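Local coordinates for Non-structural protein 2 (Human rotavirus C, PDB 2GU0) that probably binds single-stranded RNA, hydrolyses nucleotide and RNA triphosphates, and helps build the cytoplasmic factories in which the viral genome is replicated and packaged, at residues F7-L12 against V18-N23; A84-M89 against K134-A139; I206-N211 against N300-D305. One frame throughout, in Å; residues are numbered along the deposited sequence.

The three contacts follow one another along the chain without interleaving. Interactions 1 and 2 belong to the N-terminal half: their centres lie about 13 Å apart, and they meet directly where the hairpin of strands 8-11 and 18-21 rests on helix 74-90, the same helix that packs against 129-139 in interaction 2. Interaction 3 stands apart in the HIT-related C-terminal half, on the other side of the chain's centre, about 50 Å from the centre of interaction 1 and 39 Å from that of interaction 2. Two adjoining contacts thus pack the hairpin and two helices of the N-terminal region together, while the third lies beside another subunit of the octamer.

Interaction 1: F7-L12 against V18-N23; sequences FVSFSL and VWYPIN
S9 and Y20 form a hydrogen-bonded pair of two short antiparallel strands, 8-11 and 18-21, whose axes are inclined at 145°, with Y20 N 2.8 Å from S9 O and the return bond running from S9 N to Y20 O. S11 and V18 make the second such pair. Here V18 N reaches S11 O at 3.1 Å, and S11 N bonds to V18 O. Beyond the strands the pairing fades into a weak bond from I22 N to F7 O.

Between the two pairs, F10 and W19 bring their side chains to the same face of the sheet. F10 CB lies over the six-membered ring of W19, 4.2 Å from its centroid and offset toward the rim. F10 CG sits between its own backbone N and carbonyl carbon (chi1 58°), and from there the F10 ring turns its edge to that indole face in an offset T-shaped arrangement, planes 74° apart. V8 CG2 also reaches the indole, lying 3.7 Å from W19 CE3. This is a β-hairpin whose strands are joined by six residues, and the face bearing V8, F10 and W19 is met by L87 of helix 74-90, which touches W19, and by F97, whose ring meets F10. On the reverse face the Y20 ring lies alongside S11, presenting its edge to S11 CB in the ring plane, while S9 OG packs beside Y20 CB. I22 CD1 closes on V8 N at 3.7 Å. F7, whose CB points away from the second strand, packs its ring on L79 and L83 of helix 74-90, close to V108, a probable ATP-binding residue.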
loop_
_atom_site.group_PDB
_atom_site.type_symbol
_atom_site.label_atom_id
_atom_site.label_comp_id
_atom_site.label_asym_id
_atom_site.label_seq_id
_atom_site.Cartn_x
_atom_site.Cartn_y
_atom_site.Cartn_z
ATOM N N PHE A 7 26.795 26.398 -1.120
ATOM C CA PHE A 7 25.386 26.444 -1.472
ATOM C C PHE A 7 24.987 27.353 -2.624
ATOM O O PHE A 7 23.945 27.132 -3.244
ATOM C CB PHE A 7 24.569 26.849 -0.256
ATOM C CG PHE A 7 24.853 26.036 0.954
ATOM C CD1 PHE A 7 25.819 26.437 1.860
ATOM C CD2 PHE A 7 24.150 24.867 1.195
ATOM C CE1 PHE A 7 26.081 25.690 2.991
ATOM C CE2 PHE A 7 24.406 24.107 2.331
ATOM C CZ PHE A 7 25.375 24.521 3.233
ATOM N N VAL A 8 25.791 28.376 -2.905
ATOM C CA VAL A 8 25.457 29.317 -3.965
ATOM C C VAL A 8 26.641 29.861 -4.755
ATOM O O VAL A 8 27.728 30.079 -4.211
ATOM C CB VAL A 8 24.723 30.529 -3.386
ATOM C CG1 VAL A 8 23.471 30.095 -2.683
ATOM C CG2 VAL A 8 25.629 31.251 -2.409
ATOM N N SER A 9 26.427 30.075 -6.048
ATOM C CA SER A 9 27.455 30.650 -6.910
ATOM C C SER A 9 26.893 32.011 -7.293
ATOM O O SER A 9 25.728 32.293 -6.993
ATOM C CB SER A 9 27.692 29.780 -8.146
ATOM O OG SER A 9 26.486 29.479 -8.801
ATOM N N PHE A 10 27.681 32.858 -7.947
ATOM C CA PHE A 10 27.174 34.186 -8.291
ATOM C C PHE A 10 27.577 34.701 -9.666
ATOM O O PHE A 10 28.455 34.151 -10.326
ATOM C CB PHE A 10 27.634 35.190 -7.234
ATOM C CG PHE A 10 29.124 35.258 -7.092
ATOM C CD1 PHE A 10 29.893 35.935 -8.030
ATOM C CD2 PHE A 10 29.764 34.572 -6.069
ATOM C CE1 PHE A 10 31.286 35.917 -7.949
ATOM C CE2 PHE A 10 31.153 34.550 -5.984
ATOM C CZ PHE A 10 31.913 35.223 -6.926
ATOM N N SER A 11 26.908 35.774 -10.078
ATOM C CA SER A 11 27.157 36.430 -11.353
ATOM C C SER A 11 27.232 37.929 -11.060
ATOM O O SER A 11 26.534 38.429 -10.173
ATOM C CB SER A 11 26.020 36.136 -12.334
ATOM O OG SER A 11 26.374 36.509 -13.652
ATOM N N LEU A 12 28.086 38.633 -11.801
ATOM C CA LEU A 12 28.285 40.068 -11.622
ATOM C C LEU A 12 27.973 40.897 -12.866
ATOM O O LEU A 12 28.293 42.084 -12.922
ATOM C CB LEU A 12 29.726 40.336 -11.191
ATOM C CG LEU A 12 30.132 39.816 -9.818
ATOM C CD1 LEU A 12 31.544 40.251 -9.507
ATOM C CD2 LEU A 12 29.177 40.360 -8.772
ATOM N N VAL A 18 23.894 38.637 -8.588
ATOM C CA VAL A 18 22.879 37.620 -8.796
ATOM C C VAL A 18 23.412 36.295 -8.273
ATOM O O VAL A 18 24.502 35.864 -8.647
ATOM C CB VAL A 18 22.543 37.468 -10.279
ATOM C CG1 VAL A 18 21.390 36.496 -10.448
ATOM C CG2 VAL A 18 22.212 38.833 -10.871
ATOM N N TRP A 19 22.647 35.653 -7.398
ATOM C CA TRP A 19 23.066 34.378 -6.830
ATOM C C TRP A 19 22.344 33.206 -7.458
ATOM O O TRP A 19 21.197 33.329 -7.876
ATOM C CB TRP A 19 22.823 34.371 -5.331
ATOM C CG TRP A 19 23.467 35.526 -4.634
ATOM C CD1 TRP A 19 22.949 36.775 -4.457
ATOM C CD2 TRP A 19 24.766 35.544 -4.049
ATOM N NE1 TRP A 19 23.847 37.567 -3.798
ATOM C CE2 TRP A 19 24.972 36.835 -3.534
ATOM C CE3 TRP A 19 25.781 34.588 -3.912
ATOM C CZ2 TRP A 19 26.142 37.198 -2.893
ATOM C CZ3 TRP A 19 26.938 34.942 -3.283
ATOM C CH2 TRP A 19 27.117 36.241 -2.776
ATOM N N TYR A 20 23.026 32.070 -7.530
ATOM C CA TYR A 20 22.430 30.863 -8.089
ATOM C C TYR A 20 22.576 29.649 -7.173
ATOM O O TYR A 20 23.562 29.514 -6.443
ATOM C CB TYR A 20 23.056 30.529 -9.440
ATOM C CG TYR A 20 23.005 31.665 -10.422
ATOM C CD1 TYR A 20 24.036 32.605 -10.482
ATOM C CD2 TYR A 20 21.907 31.832 -11.267
ATOM C CE1 TYR A 20 23.974 33.685 -11.361
ATOM C CE2 TYR A 20 21.834 32.909 -12.144
ATOM C CZ TYR A 20 22.869 33.832 -12.186
ATOM O OH TYR A 20 22.792 34.909 -13.036
ATOM N N PRO A 21 21.583 28.750 -7.202
ATOM C CA PRO A 21 21.541 27.520 -6.406
ATOM C C PRO A 21 22.576 26.527 -6.924
ATOM O O PRO A 21 22.865 26.502 -8.115
ATOM C CB PRO A 21 20.128 26.997 -6.660
ATOM C CG PRO A 21 19.352 28.189 -7.011
ATOM C CD PRO A 21 20.293 28.966 -7.878
ATOM N N ILE A 22 23.138 25.717 -6.044
ATOM C CA ILE A 22 24.092 24.695 -6.474
ATOM C C ILE A 22 23.382 23.345 -6.301
ATOM O O ILE A 22 22.830 23.069 -5.239
ATOM C CB ILE A 22 25.368 24.720 -5.624
ATOM C CG1 ILE A 22 26.198 25.947 -5.974
ATOM C CG2 ILE A 22 26.187 23.490 -5.890
ATOM C CD1 ILE A 22 27.495 26.044 -5.201
ATOM N N ASN A 23 23.382 22.503 -7.330
ATOM C CA ASN A 23 22.687 21.230 -7.204
ATOM C C ASN A 23 23.587 20.054 -6.853
ATOM O O ASN A 23 24.816 20.135 -6.985
ATOM C CB ASN A 23 21.861 20.933 -8.463
ATOM C CG ASN A 23 22.708 20.598 -9.659
ATOM O OD1 ASN A 23 23.321 19.535 -9.717
ATOM N ND2 ASN A 23 22.747 21.502 -10.629
#

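Interaction 2: A84-M89 against K134-A139; sequences ADTLNM and KAVMIA
T86 and V136 meet where two helices come together almost at right angles, their segment axes inclined at 103° and 10.2 Å apart at closest approach. Both residues direct their CB toward the opposite helix, and their branched ends meet at an oblique angle. T86 CG2 is 3.8 Å from V136 CG1, so the main touch is methyl against methyl. Each of these methyls stands opposite its own backbone N about the CA-CB bond (V136 chi1 171°). The hydroxyl branch of T86 swings to the other side, beside its backbone N, and T86 OG1 hydrogen-bonds to L82 O one turn earlier in the same helix, although it still lies 3.9 Å from V136 CG1.

M137 approaches differently. Its CB does not aim at helix 74-90, but the side chain coils, with all three torsions on the same negative side (chi2 -52°), and the thioether comes back toward that helix. M137 SD rests 4.2 Å from T86 CG2 and 4.4 Å from L87 CD2, thus bridging two consecutive residues. L87 likewise bends its end toward the contact, and it also touches W19 of the N-terminal hairpin, joining the hairpin to this helix pair. V133, one turn before M137, extends the packing by touching both T86 and M89. Helix 129-139 is backed in turn by helix 108-119, where A135 and A139 meet L114, and A139 is joined through its backbone to Q107, a probable ATP-binding residue.

The four touching side chains are all buried and no hydrogen bond crosses between the segments. Cohesion here therefore rests on dispersion and exclusion of water, with the lone hydroxyl satisfied within its own helix.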
loop_
_atom_site.group_PDB
_atom_site.type_symbol
_atom_site.label_atom_id
_atom_site.label_comp_id
_atom_site.label_asym_id
_atom_site.label_seq_id
_atom_site.Cartn_x
_atom_site.Cartn_y
_atom_site.Cartn_z
ATOM N N ALA A 84 19.781 31.374 -2.200
ATOM C CA ALA A 84 19.814 32.152 -3.437
ATOM C C ALA A 84 18.719 33.228 -3.386
ATOM O O ALA A 84 18.996 34.420 -3.446
ATOM C CB ALA A 84 19.615 31.238 -4.646
ATOM N N ASP A 85 17.474 32.797 -3.274
ATOM C CA ASP A 85 16.351 33.720 -3.184
ATOM C C ASP A 85 16.664 34.832 -2.207
ATOM O O ASP A 85 16.548 36.008 -2.532
ATOM C CB ASP A 85 15.110 32.995 -2.682
ATOM C CG ASP A 85 14.533 32.072 -3.701
ATOM O OD1 ASP A 85 15.265 31.686 -4.634
ATOM O OD2 ASP A 85 13.344 31.729 -3.565
ATOM N N THR A 86 17.051 34.451 -0.998
ATOM C CA THR A 86 17.354 35.441 0.016
ATOM C C THR A 86 18.405 36.410 -0.491
ATOM O O THR A 86 18.113 37.578 -0.710
ATOM C CB THR A 86 17.833 34.776 1.307
ATOM O OG1 THR A 86 16.784 33.948 1.823
ATOM C CG2 THR A 86 18.192 35.823 2.346
ATOM N N LEU A 87 19.619 35.929 -0.700
ATOM C CA LEU A 87 20.680 36.791 -1.181
ATOM C C LEU A 87 20.250 37.720 -2.331
ATOM O O LEU A 87 20.659 38.887 -2.386
ATOM C CB LEU A 87 21.870 35.940 -1.610
ATOM C CG LEU A 87 22.590 35.267 -0.443
ATOM C CD1 LEU A 87 23.713 34.405 -0.976
ATOM C CD2 LEU A 87 23.127 36.323 0.514
ATOM N N ASN A 88 19.424 37.216 -3.240
ATOM C CA ASN A 88 19.001 38.043 -4.354
ATOM C C ASN A 88 18.208 39.246 -3.875
ATOM O O ASN A 88 18.337 40.344 -4.424
ATOM C CB ASN A 88 18.186 37.237 -5.367
ATOM C CG ASN A 88 19.044 36.262 -6.155
ATOM O OD1 ASN A 88 20.197 36.549 -6.472
ATOM N ND2 ASN A 88 18.480 35.109 -6.488
ATOM N N MET A 89 17.397 39.058 -2.842
ATOM C CA MET A 89 16.617 40.167 -2.331
ATOM C C MET A 89 17.499 41.250 -1.746
ATOM O O MET A 89 17.311 42.432 -2.031
ATOM C CB MET A 89 15.624 39.691 -1.290
ATOM C CG MET A 89 14.398 39.088 -1.903
ATOM S SD MET A 89 13.024 39.297 -0.799
ATOM C CE MET A 89 12.788 41.104 -0.879
ATOM N N LYS A 134 15.654 38.641 7.149
ATOM C CA LYS A 134 16.455 38.984 8.324
ATOM C C LYS A 134 16.876 37.752 9.109
ATOM O O LYS A 134 18.029 37.650 9.521
ATOM C CB LYS A 134 15.689 39.941 9.247
ATOM C CG LYS A 134 15.949 41.411 8.983
ATOM C CD LYS A 134 14.947 42.299 9.708
ATOM C CE LYS A 134 15.079 43.756 9.262
ATOM N NZ LYS A 134 14.022 44.615 9.864
ATOM N N ALA A 135 15.943 36.824 9.323
ATOM C CA ALA A 135 16.239 35.597 10.063
ATOM C C ALA A 135 17.355 34.804 9.381
ATOM O O ALA A 135 18.273 34.291 10.037
ATOM C CB ALA A 135 14.980 34.731 10.179
ATOM N N VAL A 136 17.265 34.711 8.059
ATOM C CA VAL A 136 18.252 33.990 7.277
ATOM C C VAL A 136 19.599 34.692 7.250
ATOM O O VAL A 136 20.642 34.043 7.316
ATOM C CB VAL A 136 17.786 33.798 5.835
ATOM C CG1 VAL A 136 18.922 33.240 5.002
ATOM C CG2 VAL A 136 16.585 32.882 5.798
ATOM N N MET A 137 19.591 36.013 7.133
ATOM C CA MET A 137 20.854 36.731 7.117
ATOM C C MET A 137 21.552 36.490 8.439
ATOM O O MET A 137 22.749 36.209 8.460
ATOM C CB MET A 137 20.647 38.228 6.891
ATOM C CG MET A 137 20.239 38.575 5.473
ATOM S SD MET A 137 21.344 37.865 4.236
ATOM C CE MET A 137 22.700 38.995 4.300
ATOM N N ILE A 138 20.814 36.594 9.542
ATOM C CA ILE A 138 21.416 36.339 10.846
ATOM C C ILE A 138 22.037 34.933 10.816
ATOM O O ILE A 138 23.220 34.763 11.103
ATOM C CB ILE A 138 20.370 36.426 12.000
ATOM C CG1 ILE A 138 20.017 37.885 12.281
ATOM C CG2 ILE A 138 20.914 35.797 13.263
ATOM C CD1 ILE A 138 18.951 38.055 13.340
ATOM N N ALA A 139 21.248 33.935 10.435
ATOM C CA ALA A 139 21.725 32.561 10.378
ATOM C C ALA A 139 22.988 32.380 9.525
ATOM O O ALA A 139 23.765 31.442 9.751
ATOM C CB ALA A 139 20.621 31.671 9.858
#

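Interaction 3: I206-N211 against N300-D305; sequences IRYNFN and NKIESD
Y208 lays its ring against I302 and E303, consecutive residues of helix 293-307. I302 CG2 comes to 3.7 Å from Y208 CD2, and on the same side of the ring plane, near the para-related atom, E303 CG lies 4.0 Å from Y208 CE1. Both approach the ring obliquely. The Y208 side chain reaches out because its CG stands opposite the backbone N (chi1 179°). E303 meets it at about a right angle, using its aliphatic stem; its carboxylate plane is turned 35° from the ring.

In the next shell, L306 adds to the packing on Y208, and I302 also touches A204, one turn earlier than Y208 in helix 196-209. R207 lies along helix 293-307 against V295 and T299. The other helix ends just past Y208: F210 leaves the helical conformation, and its ring meets Y184 of the central sheet edge-to-face while its side chain touches I166.

Another subunit completes the surroundings. Y208 O accepts a hydrogen bond from N211 ND2 of that subunit, the bond is returned in the reverse sense, and E303 packs on H228 there. This is helix-helix packing in the HIT-like C-terminal region, beside a subunit interface of the octamer, with helix 196-209 entering the probable RNA-binding region.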
loop_
_atom_site.group_PDB
_atom_site.type_symbol
_atom_site.label_atom_id
_atom_site.label_comp_id
_atom_site.label_asym_id
_atom_site.label_seq_id
_atom_site.Cartn_x
_atom_site.Cartn_y
_atom_site.Cartn_z
ATOM N N ILE A 206 13.291 28.508 34.949
ATOM C CA ILE A 206 14.156 27.517 34.319
ATOM C C ILE A 206 14.932 26.657 35.307
ATOM O O ILE A 206 15.435 25.592 34.945
ATOM C CB ILE A 206 15.157 28.145 33.308
ATOM C CG1 ILE A 206 16.012 29.208 33.992
ATOM C CG2 ILE A 206 14.404 28.720 32.112
ATOM C CD1 ILE A 206 17.051 29.811 33.075
ATOM N N ARG A 207 15.038 27.101 36.554
ATOM C CA ARG A 207 15.758 26.292 37.526
ATOM C C ARG A 207 14.951 25.043 37.798
ATOM O O ARG A 207 15.500 23.947 37.877
ATOM C CB ARG A 207 15.977 27.040 38.829
ATOM C CG ARG A 207 17.260 27.832 38.890
ATOM C CD ARG A 207 17.839 27.794 40.299
ATOM N NE ARG A 207 18.899 26.797 40.423
ATOM C CZ ARG A 207 19.286 26.243 41.566
ATOM N NH1 ARG A 207 18.696 26.576 42.709
ATOM N NH2 ARG A 207 20.275 25.357 41.564
ATOM N N TYR A 208 13.640 25.210 37.921
ATOM C CA TYR A 208 12.761 24.083 38.186
ATOM C C TYR A 208 12.401 23.264 36.929
ATOM O O TYR A 208 12.309 22.037 36.992
ATOM C CB TYR A 208 11.490 24.577 38.888
ATOM C CG TYR A 208 10.504 23.482 39.194
ATOM C CD1 TYR A 208 10.717 22.593 40.246
ATOM C CD2 TYR A 208 9.375 23.304 38.402
ATOM C CE1 TYR A 208 9.827 21.549 40.498
ATOM C CE2 TYR A 208 8.483 22.270 38.643
ATOM C CZ TYR A 208 8.711 21.392 39.687
ATOM O OH TYR A 208 7.827 20.359 39.903
ATOM N N ASN A 209 12.226 23.932 35.789
ATOM C CA ASN A 209 11.865 23.247 34.536
ATOM C C ASN A 209 13.020 22.707 33.684
ATOM O O ASN A 209 12.803 21.871 32.810
ATOM C CB ASN A 209 11.006 24.167 33.674
ATOM C CG ASN A 209 9.609 24.300 34.205
ATOM O OD1 ASN A 209 8.771 23.417 33.990
ATOM N ND2 ASN A 209 9.344 25.392 34.929
ATOM N N PHE A 210 14.231 23.201 33.923
ATOM C CA PHE A 210 15.414 22.767 33.187
ATOM C C PHE A 210 16.563 22.714 34.179
ATOM O O PHE A 210 17.590 23.357 33.974
ATOM C CB PHE A 210 15.772 23.770 32.086
ATOM C CG PHE A 210 14.678 24.005 31.083
ATOM C CD1 PHE A 210 13.563 24.771 31.413
ATOM C CD2 PHE A 210 14.756 23.447 29.810
ATOM C CE1 PHE A 210 12.541 24.978 30.495
ATOM C CE2 PHE A 210 13.736 23.648 28.884
ATOM C CZ PHE A 210 12.624 24.417 29.230
ATOM N N ASN A 211 16.396 21.948 35.254
ATOM C CA ASN A 211 17.428 21.878 36.278
ATOM C C ASN A 211 18.742 21.286 35.796
ATOM O O ASN A 211 19.795 21.610 36.332
ATOM C CB ASN A 211 16.919 21.122 37.521
ATOM C CG ASN A 211 17.078 19.615 37.412
ATOM O OD1 ASN A 211 16.333 18.945 36.697
ATOM N ND2 ASN A 211 18.058 19.075 38.133
ATOM N N ASN A 300 12.143 26.958 44.986
ATOM C CA ASN A 300 11.498 26.050 45.940
ATOM C C ASN A 300 10.019 26.433 46.008
ATOM O O ASN A 300 9.144 25.582 46.147
ATOM C CB ASN A 300 12.109 26.182 47.342
ATOM C CG ASN A 300 13.583 25.824 47.382
ATOM O OD1 ASN A 300 14.002 24.813 46.822
ATOM N ND2 ASN A 300 14.376 26.649 48.062
ATOM N N LYS A 301 9.757 27.731 45.912
ATOM C CA LYS A 301 8.404 28.272 45.942
ATOM C C LYS A 301 7.579 27.725 44.766
ATOM O O LYS A 301 6.371 27.485 44.905
ATOM C CB LYS A 301 8.475 29.810 45.900
ATOM C CG LYS A 301 7.146 30.547 45.819
ATOM C CD LYS A 301 6.301 30.392 47.073
ATOM C CE LYS A 301 4.996 31.193 46.943
ATOM N NZ LYS A 301 4.137 31.124 48.160
ATOM N N ILE A 302 8.228 27.532 43.615
ATOM C CA ILE A 302 7.530 27.006 42.453
ATOM C C ILE A 302 7.101 25.593 42.769
ATOM O O ILE A 302 5.953 25.222 42.553
ATOM C CB ILE A 302 8.416 26.954 41.197
ATOM C CG1 ILE A 302 8.689 28.367 40.692
ATOM C CG2 ILE A 302 7.726 26.131 40.099
ATOM C CD1 ILE A 302 9.503 28.401 39.428
ATOM N N GLU A 303 8.035 24.803 43.283
ATOM C CA GLU A 303 7.744 23.426 43.636
ATOM C C GLU A 303 6.602 23.379 44.625
ATOM O O GLU A 303 5.653 22.623 44.449
ATOM C CB GLU A 303 8.956 22.753 44.260
ATOM C CG GLU A 303 8.752 21.267 44.371
ATOM C CD GLU A 303 9.879 20.572 45.075
ATOM O OE1 GLU A 303 11.048 20.812 44.703
ATOM O OE2 GLU A 303 9.592 19.774 46.000
ATOM N N SER A 304 6.697 24.198 45.663
ATOM C CA SER A 304 5.669 24.259 46.692
ATOM C C SER A 304 4.295 24.634 46.128
ATOM O O SER A 304 3.332 23.892 46.288
ATOM C CB SER A 304 6.079 25.261 47.771
ATOM O OG SER A 304 5.107 25.332 48.801
ATOM N N ASP A 305 4.209 25.787 45.463
ATOM C CA ASP A 305 2.948 26.247 44.889
ATOM C C ASP A 305 2.387 25.229 43.943
ATOM O O ASP A 305 1.189 25.150 43.745
ATOM C CB ASP A 305 3.134 27.560 44.130
ATOM C CG ASP A 305 3.465 28.710 45.041
ATOM O OD1 ASP A 305 2.899 28.755 46.153
ATOM O OD2 ASP A 305 4.276 29.573 44.643
#